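Local coordinates for protein oxidoreductase, iron/ascorbate family (PDB 3ON7) that probably uses iron and 2-oxoglutarate to oxidise L-arginine and to release ethylene, as a putative non-haem oxygenase, at residues K56-F70 and E88-D100. Sequence-based numbering, arbitrary orientation.
Sequences KNEFMFNRETHDGFF and EYYHVYPWGRIPD
Tyr90 lies flat against the backbone of Gly68 and Phe69. Gly68 has to be a glycine for another reason: a CB would run into Phe59 O. Tyr90 CB passes 4.0 Å from Gly68 O, and chi1 of -161° swings the ring away from its own N and over that carbonyl; CD2 meets Phe69 CB, CE2 reaches Phe69 N and, at the ring's edge, Phe59 CB, and CZ sits 3.6 Å from Gly68 CA. At the tip, OH donates to Arg97 O (2.7 Å). A leucine in place of Tyr90 would probably uncover the Gly68 backbone and leave Arg97 O without this donor. Arg97 runs extended to bring one guanidinium face over Phe59 CD2, the planes 43° apart, while NH1 and NH2 bond weakly to Glu58 O; Pro99 CG covers one Phe59 face. Arg97 N donates to Asp67 OD2 (2.9 Å, anti lone pair), while Asn62 ND2 and Thr65 OG1 grip OD1 from opposite faces. Lys56 NZ, also bonded to Phe51 O, bridges to Glu88 OE1 (2.9 Å), and Glu88 OE2 bonds to His156. Antiparallel pairing, including His91 N to Gly68 O, makes 68-70 the outermost strand, within this chain, of the large mixed sheet, consistent with the double-stranded beta-helix fold of 2-oxoglutarate oxygenases.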
loop_
_atom_site.group_PDB
_atom_site.type_symbol
_atom_site.label_atom_id
_atom_site.label_comp_id
_atom_site.label_asym_id
_atom_site.label_seq_id
_atom_site.Cartn_x
_atom_site.Cartn_y
_atom_site.Cartn_z
ATOM N N LYS B 56 -3.865 -3.129 26.322
ATOM C CA LYS B 56 -4.251 -2.663 24.994
ATOM C C LYS B 56 -3.193 -2.959 23.939
ATOM O O LYS B 56 -3.533 -3.173 22.759
ATOM C CB LYS B 56 -4.515 -1.162 24.994
ATOM C CG LYS B 56 -3.315 -0.298 25.373
ATOM C CD LYS B 56 -3.756 1.109 25.743
ATOM C CE LYS B 56 -2.545 1.958 26.110
ATOM N NZ LYS B 56 -2.912 3.309 26.477
ATOM N N ASN B 57 -1.924 -2.957 24.360
ATOM C CA ASN B 57 -0.812 -3.142 23.449
ATOM C C ASN B 57 -0.802 -4.510 22.776
ATOM O O ASN B 57 -0.134 -4.684 21.764
ATOM C CB ASN B 57 0.526 -2.879 24.155
ATOM C CG ASN B 57 0.669 -1.421 24.614
ATOM O OD1 ASN B 57 0.625 -0.485 23.806
ATOM N ND2 ASN B 57 0.842 -1.230 25.917
ATOM N N GLU B 58 -1.542 -5.468 23.335
ATOM C CA GLU B 58 -1.761 -6.760 22.678
ATOM C C GLU B 58 -2.557 -6.651 21.376
ATOM O O GLU B 58 -2.573 -7.587 20.588
ATOM C CB GLU B 58 -2.519 -7.732 23.596
ATOM C CG GLU B 58 -1.728 -8.286 24.790
ATOM C CD GLU B 58 -2.634 -8.909 25.869
ATOM O OE1 GLU B 58 -3.729 -9.433 25.528
ATOM O OE2 GLU B 58 -2.245 -8.866 27.061
ATOM N N PHE B 59 -3.249 -5.539 21.168
ATOM C CA PHE B 59 -4.077 -5.370 19.981
ATOM C C PHE B 59 -3.491 -4.390 18.967
ATOM O O PHE B 59 -4.234 -3.827 18.171
ATOM C CB PHE B 59 -5.491 -4.975 20.409
ATOM C CG PHE B 59 -6.138 -5.995 21.292
ATOM C CD1 PHE B 59 -5.916 -5.981 22.670
ATOM C CD2 PHE B 59 -6.913 -7.003 20.758
ATOM C CE1 PHE B 59 -6.476 -6.940 23.491
ATOM C CE2 PHE B 59 -7.494 -7.969 21.589
ATOM C CZ PHE B 59 -7.264 -7.934 22.948
HETATM N N MSE B 60 -2.164 -4.218 18.980
HETATM C CA MSE B 60 -1.471 -3.355 18.009
HETATM C C MSE B 60 -2.063 -3.621 16.664
HETATM O O MSE B 60 -2.219 -4.773 16.280
HETATM C CB MSE B 60 0.032 -3.677 17.892
HETATM C CG MSE B 60 0.926 -3.204 19.038
HETATM SE SE MSE B 60 0.850 -1.294 19.335
HETATM C CE MSE B 60 1.109 -0.801 17.479
ATOM N N PHE B 61 -2.360 -2.551 15.941
ATOM C CA PHE B 61 -2.995 -2.665 14.633
ATOM C C PHE B 61 -2.229 -3.563 13.684
ATOM O O PHE B 61 -1.017 -3.586 13.698
ATOM C CB PHE B 61 -3.205 -1.296 13.986
ATOM C CG PHE B 61 -1.930 -0.588 13.585
ATOM C CD1 PHE B 61 -1.233 0.165 14.490
ATOM C CD2 PHE B 61 -1.478 -0.650 12.283
ATOM C CE1 PHE B 61 -0.090 0.824 14.136
ATOM C CE2 PHE B 61 -0.337 0.003 11.897
ATOM C CZ PHE B 61 0.359 0.755 12.812
ATOM N N ASN B 62 -2.978 -4.303 12.873
ATOM C CA ASN B 62 -2.420 -5.066 11.777
ATOM C C ASN B 62 -1.897 -4.111 10.708
ATOM O O ASN B 62 -2.609 -3.216 10.258
ATOM C CB ASN B 62 -3.465 -6.008 11.175
ATOM C CG ASN B 62 -4.013 -6.976 12.186
ATOM O OD1 ASN B 62 -3.263 -7.478 13.037
ATOM N ND2 ASN B 62 -5.336 -7.233 12.129
ATOM N N ARG B 63 -0.649 -4.334 10.307
ATOM C CA ARG B 63 0.033 -3.476 9.356
ATOM C C ARG B 63 -0.582 -3.552 7.979
ATOM O O ARG B 63 -0.594 -2.562 7.272
ATOM C CB ARG B 63 1.529 -3.817 9.273
ATOM C CG ARG B 63 2.414 -2.940 10.120
ATOM C CD ARG B 63 2.111 -3.061 11.583
ATOM N NE ARG B 63 2.929 -2.130 12.361
ATOM C CZ ARG B 63 2.687 -1.772 13.624
ATOM N NH1 ARG B 63 1.628 -2.259 14.291
ATOM N NH2 ARG B 63 3.513 -0.912 14.223
ATOM N N GLU B 64 -1.078 -4.717 7.585
ATOM C CA GLU B 64 -1.675 -4.845 6.263
ATOM C C GLU B 64 -2.966 -4.076 6.128
ATOM O O GLU B 64 -3.105 -3.276 5.204
ATOM C CB GLU B 64 -1.919 -6.313 5.882
ATOM C CG GLU B 64 -2.191 -6.467 4.398
ATOM C CD GLU B 64 -2.596 -7.852 3.981
ATOM O OE1 GLU B 64 -2.607 -8.781 4.824
ATOM O OE2 GLU B 64 -2.912 -7.995 2.780
ATOM N N THR B 65 -3.902 -4.331 7.046
ATOM C CA THR B 65 -5.273 -3.843 6.938
ATOM C C THR B 65 -5.665 -2.725 7.929
ATOM O O THR B 65 -6.790 -2.244 7.906
ATOM C CB THR B 65 -6.265 -5.008 7.067
ATOM O OG1 THR B 65 -6.035 -5.723 8.283
ATOM C CG2 THR B 65 -6.081 -5.981 5.911
ATOM N N HIS B 66 -4.741 -2.300 8.783
ATOM C CA HIS B 66 -4.968 -1.158 9.677
ATOM C C HIS B 66 -6.237 -1.247 10.544
ATOM O O HIS B 66 -6.886 -0.250 10.835
ATOM C CB HIS B 66 -4.901 0.142 8.869
ATOM C CG HIS B 66 -3.542 0.396 8.294
ATOM N ND1 HIS B 66 -3.222 0.098 6.988
ATOM C CD2 HIS B 66 -2.403 0.865 8.863
ATOM C CE1 HIS B 66 -1.948 0.386 6.769
ATOM N NE2 HIS B 66 -1.422 0.836 7.893
ATOM N N ASP B 67 -6.562 -2.463 10.976
ATOM C CA ASP B 67 -7.563 -2.683 11.996
ATOM C C ASP B 67 -6.861 -2.940 13.329
ATOM O O ASP B 67 -5.831 -3.629 13.376
ATOM C CB ASP B 67 -8.499 -3.855 11.632
ATOM C CG ASP B 67 -7.772 -5.206 11.444
ATOM O OD1 ASP B 67 -6.795 -5.262 10.660
ATOM O OD2 ASP B 67 -8.211 -6.226 12.048
ATOM N N GLY B 68 -7.406 -2.382 14.411
ATOM C CA GLY B 68 -6.847 -2.616 15.755
ATOM C C GLY B 68 -6.444 -1.337 16.468
ATOM O O GLY B 68 -6.974 -0.270 16.187
ATOM N N PHE B 69 -5.494 -1.450 17.390
ATOM C CA PHE B 69 -5.111 -0.332 18.265
ATOM C C PHE B 69 -3.933 0.502 17.737
ATOM O O PHE B 69 -2.914 -0.037 17.335
ATOM C CB PHE B 69 -4.763 -0.877 19.640
ATOM C CG PHE B 69 -4.126 0.114 20.539
ATOM C CD1 PHE B 69 -4.766 1.283 20.851
ATOM C CD2 PHE B 69 -2.897 -0.144 21.111
ATOM C CE1 PHE B 69 -4.187 2.196 21.688
ATOM C CE2 PHE B 69 -2.310 0.779 21.969
ATOM C CZ PHE B 69 -2.964 1.948 22.253
ATOM N N PHE B 70 -4.086 1.820 17.791
ATOM C CA PHE B 70 -3.058 2.780 17.355
ATOM C C PHE B 70 -2.571 3.600 18.536
ATOM O O PHE B 70 -3.263 4.528 18.958
ATOM C CB PHE B 70 -3.643 3.744 16.292
ATOM C CG PHE B 70 -3.863 3.105 14.966
ATOM C CD1 PHE B 70 -5.013 2.365 14.715
ATOM C CD2 PHE B 70 -2.912 3.208 13.962
ATOM C CE1 PHE B 70 -5.234 1.760 13.457
ATOM C CE2 PHE B 70 -3.113 2.599 12.709
ATOM C CZ PHE B 70 -4.264 1.865 12.454
ATOM N N GLU B 88 -4.668 8.501 20.903
ATOM C CA GLU B 88 -4.487 7.094 20.520
ATOM C C GLU B 88 -5.887 6.636 20.100
ATOM O O GLU B 88 -6.880 7.286 20.423
ATOM C CB GLU B 88 -3.917 6.262 21.688
ATOM C CG GLU B 88 -4.898 6.077 22.852
ATOM C CD GLU B 88 -4.300 5.485 24.120
ATOM O OE1 GLU B 88 -3.231 4.813 24.070
ATOM O OE2 GLU B 88 -4.934 5.678 25.190
ATOM N N TYR B 89 -5.990 5.574 19.323
ATOM C CA TYR B 89 -7.297 5.191 18.838
ATOM C C TYR B 89 -7.332 3.755 18.446
ATOM O O TYR B 89 -6.293 3.104 18.374
ATOM C CB TYR B 89 -7.752 6.096 17.670
ATOM C CG TYR B 89 -6.747 6.270 16.551
ATOM C CD1 TYR B 89 -5.795 7.283 16.588
ATOM C CD2 TYR B 89 -6.768 5.442 15.438
ATOM C CE1 TYR B 89 -4.864 7.450 15.549
ATOM C CE2 TYR B 89 -5.858 5.617 14.392
ATOM C CZ TYR B 89 -4.912 6.608 14.452
ATOM O OH TYR B 89 -4.029 6.756 13.415
ATOM N N TYR B 90 -8.547 3.271 18.223
ATOM C CA TYR B 90 -8.800 1.911 17.814
ATOM C C TYR B 90 -9.744 1.940 16.609
ATOM O O TYR B 90 -10.793 2.606 16.635
ATOM C CB TYR B 90 -9.458 1.144 18.955
ATOM C CG TYR B 90 -9.364 -0.336 18.819
ATOM C CD1 TYR B 90 -10.066 -1.011 17.818
ATOM C CD2 TYR B 90 -8.563 -1.078 19.665
ATOM C CE1 TYR B 90 -9.960 -2.381 17.679
ATOM C CE2 TYR B 90 -8.440 -2.440 19.506
ATOM C CZ TYR B 90 -9.153 -3.090 18.538
ATOM O OH TYR B 90 -9.036 -4.455 18.400
ATOM N N HIS B 91 -9.387 1.182 15.571
ATOM C CA HIS B 91 -10.215 1.061 14.364
ATOM C C HIS B 91 -10.990 -0.239 14.419
ATOM O O HIS B 91 -10.411 -1.348 14.364
ATOM C CB HIS B 91 -9.334 1.091 13.128
ATOM C CG HIS B 91 -8.981 2.465 12.668
ATOM N ND1 HIS B 91 -8.464 2.714 11.415
ATOM C CD2 HIS B 91 -9.117 3.671 13.269
ATOM C CE1 HIS B 91 -8.304 4.019 11.265
ATOM N NE2 HIS B 91 -8.673 4.619 12.381
ATOM N N VAL B 92 -12.301 -0.097 14.553
ATOM C CA VAL B 92 -13.199 -1.236 14.637
ATOM C C VAL B 92 -13.896 -1.464 13.293
ATOM O O VAL B 92 -14.545 -0.550 12.763
ATOM C CB VAL B 92 -14.303 -1.009 15.693
ATOM C CG1 VAL B 92 -15.331 -2.166 15.655
ATOM C CG2 VAL B 92 -13.715 -0.830 17.086
ATOM N N TYR B 93 -13.784 -2.693 12.788
ATOM C CA TYR B 93 -14.604 -3.186 11.680
ATOM C C TYR B 93 -15.265 -4.501 12.073
ATOM O O TYR B 93 -14.660 -5.289 12.777
ATOM C CB TYR B 93 -13.736 -3.483 10.440
ATOM C CG TYR B 93 -12.981 -2.323 9.864
ATOM C CD1 TYR B 93 -13.553 -1.503 8.895
ATOM C CD2 TYR B 93 -11.684 -2.056 10.264
ATOM C CE1 TYR B 93 -12.864 -0.442 8.361
ATOM C CE2 TYR B 93 -10.971 -1.013 9.730
ATOM C CZ TYR B 93 -11.561 -0.204 8.777
ATOM O OH TYR B 93 -10.851 0.842 8.255
ATOM N N PRO B 94 -16.483 -4.776 11.575
ATOM C CA PRO B 94 -17.137 -6.071 11.831
ATOM C C PRO B 94 -16.250 -7.278 11.498
ATOM O O PRO B 94 -16.301 -8.305 12.182
ATOM C CB PRO B 94 -18.329 -6.046 10.874
ATOM C CG PRO B 94 -18.610 -4.605 10.658
ATOM C CD PRO B 94 -17.312 -3.897 10.737
ATOM N N TRP B 95 -15.443 -7.131 10.452
ATOM C CA TRP B 95 -14.516 -8.161 10.007
ATOM C C TRP B 95 -13.174 -8.165 10.738
ATOM O O TRP B 95 -12.374 -9.094 10.592
ATOM C CB TRP B 95 -14.247 -8.010 8.504
ATOM C CG TRP B 95 -13.802 -6.639 8.060
ATOM C CD1 TRP B 95 -14.581 -5.687 7.492
ATOM C CD2 TRP B 95 -12.479 -6.092 8.116
ATOM N NE1 TRP B 95 -13.836 -4.582 7.180
ATOM C CE2 TRP B 95 -12.541 -4.799 7.560
ATOM C CE3 TRP B 95 -11.245 -6.571 8.572
ATOM C CZ2 TRP B 95 -11.423 -3.965 7.469
ATOM C CZ3 TRP B 95 -10.129 -5.737 8.489
ATOM C CH2 TRP B 95 -10.227 -4.453 7.917
ATOM N N GLY B 96 -12.918 -7.137 11.522
ATOM C CA GLY B 96 -11.571 -6.922 12.027
ATOM C C GLY B 96 -11.361 -7.396 13.450
ATOM O O GLY B 96 -12.227 -8.028 14.057
ATOM N N ARG B 97 -10.197 -7.063 13.991
ATOM C CA ARG B 97 -9.848 -7.499 15.320
ATOM C C ARG B 97 -10.508 -6.643 16.359
ATOM O O ARG B 97 -10.418 -5.430 16.319
ATOM C CB ARG B 97 -8.358 -7.428 15.535
ATOM C CG ARG B 97 -7.975 -8.345 16.652
ATOM C CD ARG B 97 -6.557 -8.309 16.870
ATOM N NE ARG B 97 -6.171 -9.063 18.030
ATOM C CZ ARG B 97 -4.946 -9.018 18.537
ATOM N NH1 ARG B 97 -4.025 -8.237 17.960
ATOM N NH2 ARG B 97 -4.642 -9.749 19.611
ATOM N N ILE B 98 -11.147 -7.301 17.316
ATOM C CA ILE B 98 -11.820 -6.635 18.425
ATOM C C ILE B 98 -11.564 -7.470 19.690
ATOM O O ILE B 98 -11.654 -8.685 19.644
ATOM C CB ILE B 98 -13.342 -6.537 18.178
ATOM C CG1 ILE B 98 -13.620 -5.954 16.788
ATOM C CG2 ILE B 98 -13.986 -5.665 19.242
ATOM C CD1 ILE B 98 -15.049 -5.887 16.431
ATOM N N PRO B 99 -11.234 -6.822 20.812
ATOM C CA PRO B 99 -11.027 -7.607 22.031
ATOM C C PRO B 99 -12.312 -8.295 22.453
ATOM O O PRO B 99 -13.377 -7.677 22.387
ATOM C CB PRO B 99 -10.629 -6.550 23.076
ATOM C CG PRO B 99 -10.177 -5.399 22.307
ATOM C CD PRO B 99 -11.005 -5.394 21.044
ATOM N N ASP B 100 -12.213 -9.560 22.848
ATOM C CA ASP B 100 -13.391 -10.369 23.188
ATOM C C ASP B 100 -14.345 -9.672 24.137
ATOM O O ASP B 100 -15.559 -9.720 23.921
ATOM C CB ASP B 100 -12.993 -11.719 23.818
ATOM C CG ASP B 100 -12.472 -12.721 22.790
ATOM O OD1 ASP B 100 -12.876 -12.643 21.608
ATOM O OD2 ASP B 100 -11.668 -13.598 23.171
HETATM O O HOH W 1 -4.128 -6.466 15.603
HETATM O O HOH W 2 -8.298 1.128 9.046
#